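Local coordinates for YqgE/AlgH family protein (Corynebacterium diphtheriae NCTC 13129, PDB 2GS5) that is of unknown function, a member of the YqgE/AlgH (UPF0301) family, at residues 32-40 with 47-55; 170-179 with 185-193. One frame throughout, in Å; residues are numbered along the deposited sequence.

Overall arrangement
From the N terminus, the chain first forms strand 19-23 and then strand 36-42, which runs beside it. Interaction 1 pairs 32-40 with 47-55 as a hairpin, the chain turning back between strands 36-42 and 47-51; strand 47-51 in turn borders strand 129-141. More than a hundred residues later, interaction 2 closes a second short loop, where 185-193 folds back along helix 173-179 near the C terminus. The two contacts follow in series, neither nested nor crossed, with centres about 15 Å apart. They meet through the helix: W174 packs on R34, S35 and V36, and V173 lies on L52, so helix 173-179 rests on the hairpin, and the tail is joined to it through the helix.

Interaction 1. Residues 32-40 with 47-55; sequences FARSVILII and TFGVNLASR
The side-chain carbonyl of N51 reaches across to V36, and OD1 accepts from V36 N at 3.0 Å. CG lies anti to the asparagine's own N (chi1 -169°), which turns the amide toward segment 32-40 and lays it beside S35 CB. A53 N gives OD1 a second bond from the opposite face of the carbonyl plane, making an Asx turn at the end of strand 47-51. Backbone ladder bonds follow: L52 N to V36 O, the reciprocal pair between L38 and V50, and I40 N to F48 O. On the face of L38 and V50, L52 CD2 packs on L38 CB at 4.0 Å, while I40 and V50 cross at about a right angle, CG2 to CG2 4.1 Å. On the other face I37 CG2 lies 3.7 Å from G49 CA, over a residue with no side chain. Farther out, a water joins A33 O to N51 ND2, tying the amide's other end to the type II turn F32-S35. Within that turn S35 OG and N both bond F32 O. V20 and F135 of the flanking strands touch L52. The ladder is that of an antiparallel beta hairpin, strands 36-42 and 47-51, buried within the mixed sheet of the AlgH-like domain.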
loop_
_atom_site.group_PDB
_atom_site.type_symbol
_atom_site.label_atom_id
_atom_site.label_comp_id
_atom_site.label_asym_id
_atom_site.label_seq_id
_atom_site.Cartn_x
_atom_site.Cartn_y
_atom_site.Cartn_z
ATOM N N PHE A 32 -5.153 -11.741 4.608
ATOM C CA PHE A 32 -4.878 -10.463 5.279
ATOM C C PHE A 32 -3.859 -10.507 6.414
ATOM O O PHE A 32 -3.458 -9.463 6.922
ATOM C CB PHE A 32 -6.180 -9.837 5.785
ATOM C CG PHE A 32 -7.128 -9.473 4.690
ATOM C CD1 PHE A 32 -6.949 -8.296 3.993
ATOM C CD2 PHE A 32 -8.188 -10.301 4.347
ATOM C CE1 PHE A 32 -7.807 -7.949 2.965
ATOM C CE2 PHE A 32 -9.046 -9.947 3.337
ATOM C CZ PHE A 32 -8.854 -8.778 2.645
ATOM N N ALA A 33 -3.428 -11.701 6.808
ATOM C CA ALA A 33 -2.483 -11.796 7.908
ATOM C C ALA A 33 -1.224 -10.994 7.585
ATOM O O ALA A 33 -0.659 -11.105 6.485
ATOM C CB ALA A 33 -2.131 -13.250 8.204
ATOM N N ARG A 34 -0.812 -10.177 8.553
ATOM C CA ARG A 34 0.402 -9.372 8.449
ATOM C C ARG A 34 0.446 -8.528 7.178
ATOM O O ARG A 34 1.505 -8.289 6.612
ATOM C CB ARG A 34 1.641 -10.267 8.571
ATOM C CG ARG A 34 1.667 -11.092 9.876
ATOM C CD ARG A 34 1.609 -10.233 11.151
ATOM N NE ARG A 34 1.254 -11.016 12.339
ATOM C CZ ARG A 34 2.117 -11.472 13.241
ATOM N NH1 ARG A 34 1.667 -12.158 14.284
ATOM N NH2 ARG A 34 3.418 -11.245 13.122
ATOM N N SER A 35 -0.724 -8.061 6.755
ATOM C CA SER A 35 -0.809 -7.177 5.609
ATOM C C SER A 35 -0.560 -5.728 6.004
ATOM O O SER A 35 -0.696 -5.328 7.169
ATOM C CB SER A 35 -2.168 -7.319 4.916
ATOM O OG SER A 35 -3.253 -7.045 5.780
ATOM N N VAL A 36 -0.171 -4.949 5.000
ATOM C CA VAL A 36 -0.016 -3.505 5.108
ATOM C C VAL A 36 -0.719 -2.934 3.895
ATOM O O VAL A 36 -0.162 -2.942 2.792
ATOM C CB VAL A 36 1.461 -3.076 5.094
ATOM C CG1 VAL A 36 1.592 -1.557 5.133
ATOM C CG2 VAL A 36 2.216 -3.731 6.254
ATOM N N ILE A 37 -1.952 -2.473 4.090
ATOM C CA ILE A 37 -2.798 -2.143 2.947
ATOM C C ILE A 37 -2.811 -0.647 2.702
ATOM O O ILE A 37 -3.331 0.110 3.501
ATOM C CB ILE A 37 -4.220 -2.697 3.123
ATOM C CG1 ILE A 37 -4.150 -4.230 3.251
ATOM C CG2 ILE A 37 -5.108 -2.302 1.920
ATOM C CD1 ILE A 37 -5.427 -4.871 3.629
ATOM N N LEU A 38 -2.207 -0.242 1.588
ATOM C CA LEU A 38 -2.204 1.155 1.166
ATOM C C LEU A 38 -3.570 1.532 0.622
ATOM O O LEU A 38 -4.043 0.938 -0.345
ATOM C CB LEU A 38 -1.157 1.371 0.081
ATOM C CG LEU A 38 -1.063 2.758 -0.539
ATOM C CD1 LEU A 38 -0.592 3.778 0.476
ATOM C CD2 LEU A 38 -0.141 2.736 -1.755
ATOM N N ILE A 39 -4.195 2.526 1.242
ATOM C CA ILE A 39 -5.479 3.040 0.772
ATOM C C ILE A 39 -5.248 3.862 -0.492
ATOM O O ILE A 39 -4.466 4.820 -0.488
ATOM C CB ILE A 39 -6.193 3.882 1.859
ATOM C CG1 ILE A 39 -6.488 3.005 3.079
ATOM C CG2 ILE A 39 -7.469 4.534 1.306
ATOM C CD1 ILE A 39 -6.990 3.777 4.279
ATOM N N ILE A 40 -5.903 3.454 -1.581
ATOM C CA ILE A 40 -5.746 4.122 -2.885
ATOM C C ILE A 40 -6.993 4.895 -3.318
ATOM O O ILE A 40 -6.946 5.675 -4.279
ATOM C CB ILE A 40 -5.348 3.098 -3.986
ATOM C CG1 ILE A 40 -6.440 2.038 -4.201
ATOM C CG2 ILE A 40 -4.015 2.440 -3.630
ATOM C CD1 ILE A 40 -6.083 1.017 -5.272
ATOM N N THR A 47 -14.040 1.956 0.202
ATOM C CA THR A 47 -12.621 2.185 0.403
ATOM C C THR A 47 -11.891 1.059 -0.304
ATOM O O THR A 47 -12.291 -0.100 -0.181
ATOM C CB THR A 47 -12.247 2.173 1.888
ATOM O OG1 THR A 47 -13.086 3.098 2.580
ATOM C CG2 THR A 47 -10.785 2.554 2.103
ATOM N N PHE A 48 -10.852 1.406 -1.058
ATOM C CA PHE A 48 -10.059 0.423 -1.796
ATOM C C PHE A 48 -8.616 0.519 -1.386
ATOM O O PHE A 48 -8.107 1.617 -1.144
ATOM C CB PHE A 48 -10.135 0.691 -3.301
ATOM C CG PHE A 48 -11.533 0.635 -3.850
ATOM C CD1 PHE A 48 -12.021 -0.528 -4.414
ATOM C CD2 PHE A 48 -12.358 1.752 -3.791
ATOM C CE1 PHE A 48 -13.313 -0.573 -4.923
ATOM C CE2 PHE A 48 -13.649 1.719 -4.296
ATOM C CZ PHE A 48 -14.121 0.545 -4.863
ATOM N N GLY A 49 -7.929 -0.615 -1.346
ATOM C CA GLY A 49 -6.521 -0.630 -1.026
ATOM C C GLY A 49 -5.772 -1.763 -1.672
ATOM O O GLY A 49 -6.382 -2.686 -2.208
ATOM N N VAL A 50 -4.450 -1.638 -1.671
ATOM C CA VAL A 50 -3.582 -2.724 -2.099
ATOM C C VAL A 50 -2.566 -3.063 -1.002
ATOM O O VAL A 50 -1.861 -2.197 -0.456
ATOM C CB VAL A 50 -2.855 -2.410 -3.444
ATOM C CG1 VAL A 50 -3.851 -2.371 -4.629
ATOM C CG2 VAL A 50 -2.038 -1.125 -3.363
ATOM N N ASN A 51 -2.492 -4.353 -0.692
ATOM C CA ASN A 51 -1.477 -4.856 0.212
ATOM C C ASN A 51 -0.102 -4.609 -0.384
ATOM O O ASN A 51 0.096 -4.833 -1.580
ATOM C CB ASN A 51 -1.701 -6.349 0.440
ATOM C CG ASN A 51 -0.854 -6.921 1.567
ATOM O OD1 ASN A 51 -0.178 -6.205 2.306
ATOM N ND2 ASN A 51 -0.898 -8.244 1.698
ATOM N N LEU A 52 0.827 -4.153 0.452
ATOM C CA LEU A 52 2.207 -3.894 0.055
ATOM C C LEU A 52 3.174 -5.008 0.454
ATOM O O LEU A 52 4.347 -4.971 0.074
ATOM C CB LEU A 52 2.695 -2.588 0.694
ATOM C CG LEU A 52 1.869 -1.336 0.415
ATOM C CD1 LEU A 52 2.527 -0.125 1.079
ATOM C CD2 LEU A 52 1.723 -1.111 -1.088
ATOM N N ALA A 53 2.677 -5.988 1.207
ATOM C CA ALA A 53 3.535 -6.917 1.939
ATOM C C ALA A 53 3.740 -8.271 1.289
ATOM O O ALA A 53 4.517 -9.087 1.814
ATOM C CB ALA A 53 2.987 -7.106 3.359
ATOM N N SER A 54 3.083 -8.529 0.159
ATOM C CA SER A 54 3.033 -9.884 -0.388
ATOM C C SER A 54 3.411 -9.968 -1.866
ATOM O O SER A 54 2.590 -9.771 -2.739
ATOM C CB SER A 54 1.642 -10.467 -0.190
ATOM O OG SER A 54 1.636 -11.851 -0.506
ATOM N N ARG A 55 4.665 -10.301 -2.121
ATOM C CA ARG A 55 5.183 -10.459 -3.465
ATOM C C ARG A 55 4.665 -11.760 -4.095
ATOM O O ARG A 55 4.554 -12.785 -3.407
ATOM C CB ARG A 55 6.705 -10.508 -3.353
ATOM C CG ARG A 55 7.473 -10.207 -4.588
ATOM C CD ARG A 55 8.823 -10.852 -4.526
ATOM N NE ARG A 55 8.824 -11.941 -5.494
ATOM C CZ ARG A 55 9.767 -12.167 -6.402
ATOM N NH1 ARG A 55 10.887 -11.448 -6.429
ATOM N NH2 ARG A 55 9.612 -13.173 -7.245
HETATM O O HOH W 1 0.008 -10.167 3.788
#

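Interaction 2. Residues 170-179 with 185-193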
loop_
_atom_site.group_PDB
_atom_site.type_symbol
_atom_site.label_atom_id
_atom_site.label_comp_id
_atom_site.label_asym_id
_atom_site.label_seq_id
_atom_site.Cartn_x
_atom_site.Cartn_y
_atom_site.Cartn_z
ATOM N N SER A 170 13.614 -8.645 0.159
ATOM C CA SER A 170 14.112 -9.251 1.402
ATOM C C SER A 170 13.469 -8.649 2.658
ATOM O O SER A 170 13.723 -9.119 3.769
ATOM C CB SER A 170 15.626 -9.081 1.484
ATOM O OG SER A 170 15.986 -7.709 1.503
ATOM N N VAL A 171 12.637 -7.625 2.478
ATOM C CA VAL A 171 12.106 -6.817 3.582
ATOM C C VAL A 171 10.844 -7.432 4.173
ATOM O O VAL A 171 10.038 -8.034 3.460
ATOM C CB VAL A 171 11.808 -5.366 3.094
ATOM C CG1 VAL A 171 10.803 -4.641 3.995
ATOM C CG2 VAL A 171 13.112 -4.585 2.976
ATOM N N ASP A 172 10.684 -7.268 5.483
ATOM C CA ASP A 172 9.442 -7.594 6.173
ATOM C C ASP A 172 8.666 -6.277 6.232
ATOM O O ASP A 172 8.914 -5.435 7.093
ATOM C CB ASP A 172 9.744 -8.137 7.579
ATOM C CG ASP A 172 8.499 -8.564 8.337
ATOM O OD1 ASP A 172 7.391 -8.113 7.976
ATOM O OD2 ASP A 172 8.625 -9.356 9.290
ATOM N N VAL A 173 7.761 -6.069 5.279
ATOM C CA VAL A 173 7.108 -4.769 5.149
ATOM C C VAL A 173 6.283 -4.456 6.398
ATOM O O VAL A 173 6.337 -3.335 6.933
ATOM C CB VAL A 173 6.233 -4.685 3.887
ATOM C CG1 VAL A 173 5.449 -3.383 3.876
ATOM C CG2 VAL A 173 7.089 -4.803 2.640
ATOM N N TRP A 174 5.549 -5.459 6.873
ATOM C CA TRP A 174 4.740 -5.316 8.085
ATOM C C TRP A 174 5.613 -4.965 9.297
ATOM O O TRP A 174 5.323 -4.018 10.024
ATOM C CB TRP A 174 3.936 -6.595 8.328
ATOM C CG TRP A 174 3.006 -6.529 9.488
ATOM C CD1 TRP A 174 1.703 -6.116 9.475
ATOM C CD2 TRP A 174 3.287 -6.923 10.831
ATOM N NE1 TRP A 174 1.162 -6.211 10.733
ATOM C CE2 TRP A 174 2.113 -6.702 11.589
ATOM C CE3 TRP A 174 4.422 -7.440 11.479
ATOM C CZ2 TRP A 174 2.041 -6.971 12.957
ATOM C CZ3 TRP A 174 4.346 -7.705 12.839
ATOM C CH2 TRP A 174 3.164 -7.475 13.563
ATOM N N GLY A 175 6.701 -5.703 9.484
ATOM C CA GLY A 175 7.640 -5.407 10.558
ATOM C C GLY A 175 8.228 -4.006 10.494
ATOM O O GLY A 175 8.315 -3.317 11.514
ATOM N N ASP A 176 8.628 -3.580 9.297
ATOM C CA ASP A 176 9.229 -2.263 9.130
ATOM C C ASP A 176 8.225 -1.159 9.456
ATOM O O ASP A 176 8.559 -0.177 10.111
ATOM C CB ASP A 176 9.751 -2.070 7.701
ATOM C CG ASP A 176 10.968 -2.928 7.385
ATOM O OD1 ASP A 176 11.443 -3.684 8.258
ATOM O OD2 ASP A 176 11.463 -2.832 6.238
ATOM N N VAL A 177 6.978 -1.326 9.030
ATOM C CA VAL A 177 5.965 -0.303 9.324
ATOM C C VAL A 177 5.682 -0.256 10.828
ATOM O O VAL A 177 5.565 0.824 11.397
ATOM C CB VAL A 177 4.654 -0.511 8.531
ATOM C CG1 VAL A 177 3.619 0.529 8.939
ATOM C CG2 VAL A 177 4.935 -0.441 7.031
HETATM N N MSE A 178 5.603 -1.418 11.479
HETATM C CA MSE A 178 5.370 -1.472 12.922
HETATM C C MSE A 178 6.472 -0.744 13.696
HETATM O O MSE A 178 6.206 -0.074 14.689
HETATM C CB MSE A 178 5.266 -2.934 13.392
HETATM C CG MSE A 178 3.977 -3.634 12.976
HETATM SE SE MSE A 178 2.406 -3.003 13.960
HETATM C CE MSE A 178 2.729 -3.936 15.641
ATOM N N ARG A 179 7.705 -0.865 13.226
ATOM C CA ARG A 179 8.835 -0.186 13.877
ATOM C C ARG A 179 8.804 1.353 13.824
ATOM O O ARG A 179 9.466 2.004 14.647
ATOM C CB ARG A 179 10.154 -0.686 13.309
ATOM C CG ARG A 179 10.628 -1.957 13.964
ATOM C CD ARG A 179 11.951 -2.401 13.361
ATOM N NE ARG A 179 11.781 -3.106 12.089
ATOM C CZ ARG A 179 11.387 -4.378 11.985
ATOM N NH1 ARG A 179 11.286 -4.939 10.793
ATOM N NH2 ARG A 179 11.097 -5.087 13.063
ATOM N N LEU A 185 4.020 -0.331 19.769
ATOM C CA LEU A 185 3.901 -1.143 18.555
ATOM C C LEU A 185 5.208 -1.795 18.093
ATOM O O LEU A 185 5.177 -2.928 17.630
ATOM C CB LEU A 185 3.282 -0.362 17.392
ATOM C CG LEU A 185 1.914 0.323 17.534
ATOM C CD1 LEU A 185 1.148 0.334 16.200
ATOM C CD2 LEU A 185 1.043 -0.213 18.664
ATOM N N PRO A 186 6.353 -1.088 18.186
ATOM C CA PRO A 186 7.590 -1.767 17.771
ATOM C C PRO A 186 7.902 -3.059 18.521
ATOM O O PRO A 186 8.655 -3.892 18.007
ATOM C CB PRO A 186 8.678 -0.710 18.013
ATOM C CG PRO A 186 7.954 0.581 17.929
ATOM C CD PRO A 186 6.611 0.312 18.553
ATOM N N LEU A 187 7.316 -3.238 19.707
ATOM C CA LEU A 187 7.551 -4.436 20.530
ATOM C C LEU A 187 6.943 -5.688 19.911
ATOM O O LEU A 187 7.266 -6.805 20.338
ATOM C CB LEU A 187 6.981 -4.245 21.934
ATOM C CG LEU A 187 7.646 -3.176 22.783
ATOM C CD1 LEU A 187 6.990 -3.097 24.151
ATOM C CD2 LEU A 187 9.117 -3.503 22.949
ATOM N N TYR A 188 6.047 -5.499 18.945
ATOM C CA TYR A 188 5.395 -6.607 18.265
ATOM C C TYR A 188 5.891 -6.774 16.823
ATOM O O TYR A 188 5.424 -7.647 16.086
ATOM C CB TYR A 188 3.875 -6.420 18.332
ATOM C CG TYR A 188 3.409 -6.100 19.738
ATOM C CD1 TYR A 188 3.399 -7.078 20.723
ATOM C CD2 TYR A 188 3.047 -4.807 20.099
ATOM C CE1 TYR A 188 2.999 -6.789 22.028
ATOM C CE2 TYR A 188 2.648 -4.506 21.402
ATOM C CZ TYR A 188 2.631 -5.503 22.365
ATOM O OH TYR A 188 2.234 -5.236 23.655
ATOM N N SER A 189 6.872 -5.964 16.419
ATOM C CA SER A 189 7.391 -6.031 15.062
ATOM C C SER A 189 8.270 -7.252 14.847
ATOM O O SER A 189 8.844 -7.789 15.792
ATOM C CB SER A 189 8.180 -4.769 14.727
ATOM O OG SER A 189 9.371 -4.692 15.463
ATOM N N THR A 190 8.389 -7.654 13.580
ATOM C CA THR A 190 9.145 -8.842 13.196
ATOM C C THR A 190 10.227 -8.516 12.173
ATOM O O THR A 190 10.110 -7.549 11.421
ATOM C CB THR A 190 8.214 -9.906 12.584
ATOM O OG1 THR A 190 7.359 -9.289 11.613
ATOM C CG2 THR A 190 7.363 -10.545 13.662
ATOM N N PHE A 191 11.267 -9.341 12.133
ATOM C CA PHE A 191 12.325 -9.227 11.120
ATOM C C PHE A 191 12.290 -10.422 10.169
ATOM O O PHE A 191 11.774 -11.479 10.533
ATOM C CB PHE A 191 13.693 -9.147 11.796
ATOM C CG PHE A 191 13.966 -7.825 12.450
ATOM C CD1 PHE A 191 13.858 -7.678 13.826
ATOM C CD2 PHE A 191 14.311 -6.723 11.685
ATOM C CE1 PHE A 191 14.108 -6.453 14.431
ATOM C CE2 PHE A 191 14.565 -5.495 12.285
ATOM C CZ PHE A 191 14.457 -5.361 13.653
ATOM N N PRO A 192 12.830 -10.257 8.940
ATOM C CA PRO A 192 12.860 -11.365 7.983
ATOM C C PRO A 192 13.540 -12.610 8.563
ATOM O O PRO A 192 14.561 -12.496 9.251
ATOM C CB PRO A 192 13.676 -10.804 6.815
ATOM C CG PRO A 192 13.540 -9.337 6.918
ATOM C CD PRO A 192 13.438 -9.037 8.382
ATOM N N VAL A 193 12.964 -13.779 8.283
ATOM C CA VAL A 193 13.463 -15.049 8.815
ATOM C C VAL A 193 13.415 -16.161 7.764
ATOM O O VAL A 193 12.837 -15.992 6.689
ATOM C CB VAL A 193 12.656 -15.502 10.054
ATOM C CG1 VAL A 193 12.945 -14.597 11.241
ATOM C CG2 VAL A 193 11.166 -15.542 9.747
HETATM O O HOH W 2 9.502 -12.204 9.454
#
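With its chain extended through chi2 and bent at chi3 (-81°), R179 swings its guanidinium back along the helix to T190 and F191. D172 turns its carboxylate to T190 by setting CG opposite its own N (chi1 -177°). The guanidinium lies flat on the F191 ring, centres 3.7 Å apart and planes 4° from parallel, a stacked cation-pi pair; G175 O sits over its other face. R179 NH1 and NH2 both hydrogen-bond T190 O, which lies close to the guanidinium plane, NH1 at 2.9 Å, and NH1 also makes a salt bridge to D176 OD1, which helps fix the group's rotation. A weak bond runs from NH2 to S189 OG. At the helix start D172 is the N-cap: OD1 accepts from G175 N, while D172 OD2 accepts from T190 OG1 at 2.6 Å, on its syn side but tilted out of the carboxylate plane. A water bridges OD2 to F191 O. G175 lets the tail come close, its CA 3.4 Å from T190 O in a CA-H...O contact. Nearby, the W174 ring meets Y188 O and T190 OG1 at its edge and carries M178 CG over one face; its NE1 bonds A23 O. M178, a selenomethionine, sets CE 3.8 Å from Y188 CB and 4.0 Å from L185 CB, and F2 also touches M178. At the far end P192 CG packs against S170 O at 3.2 Å.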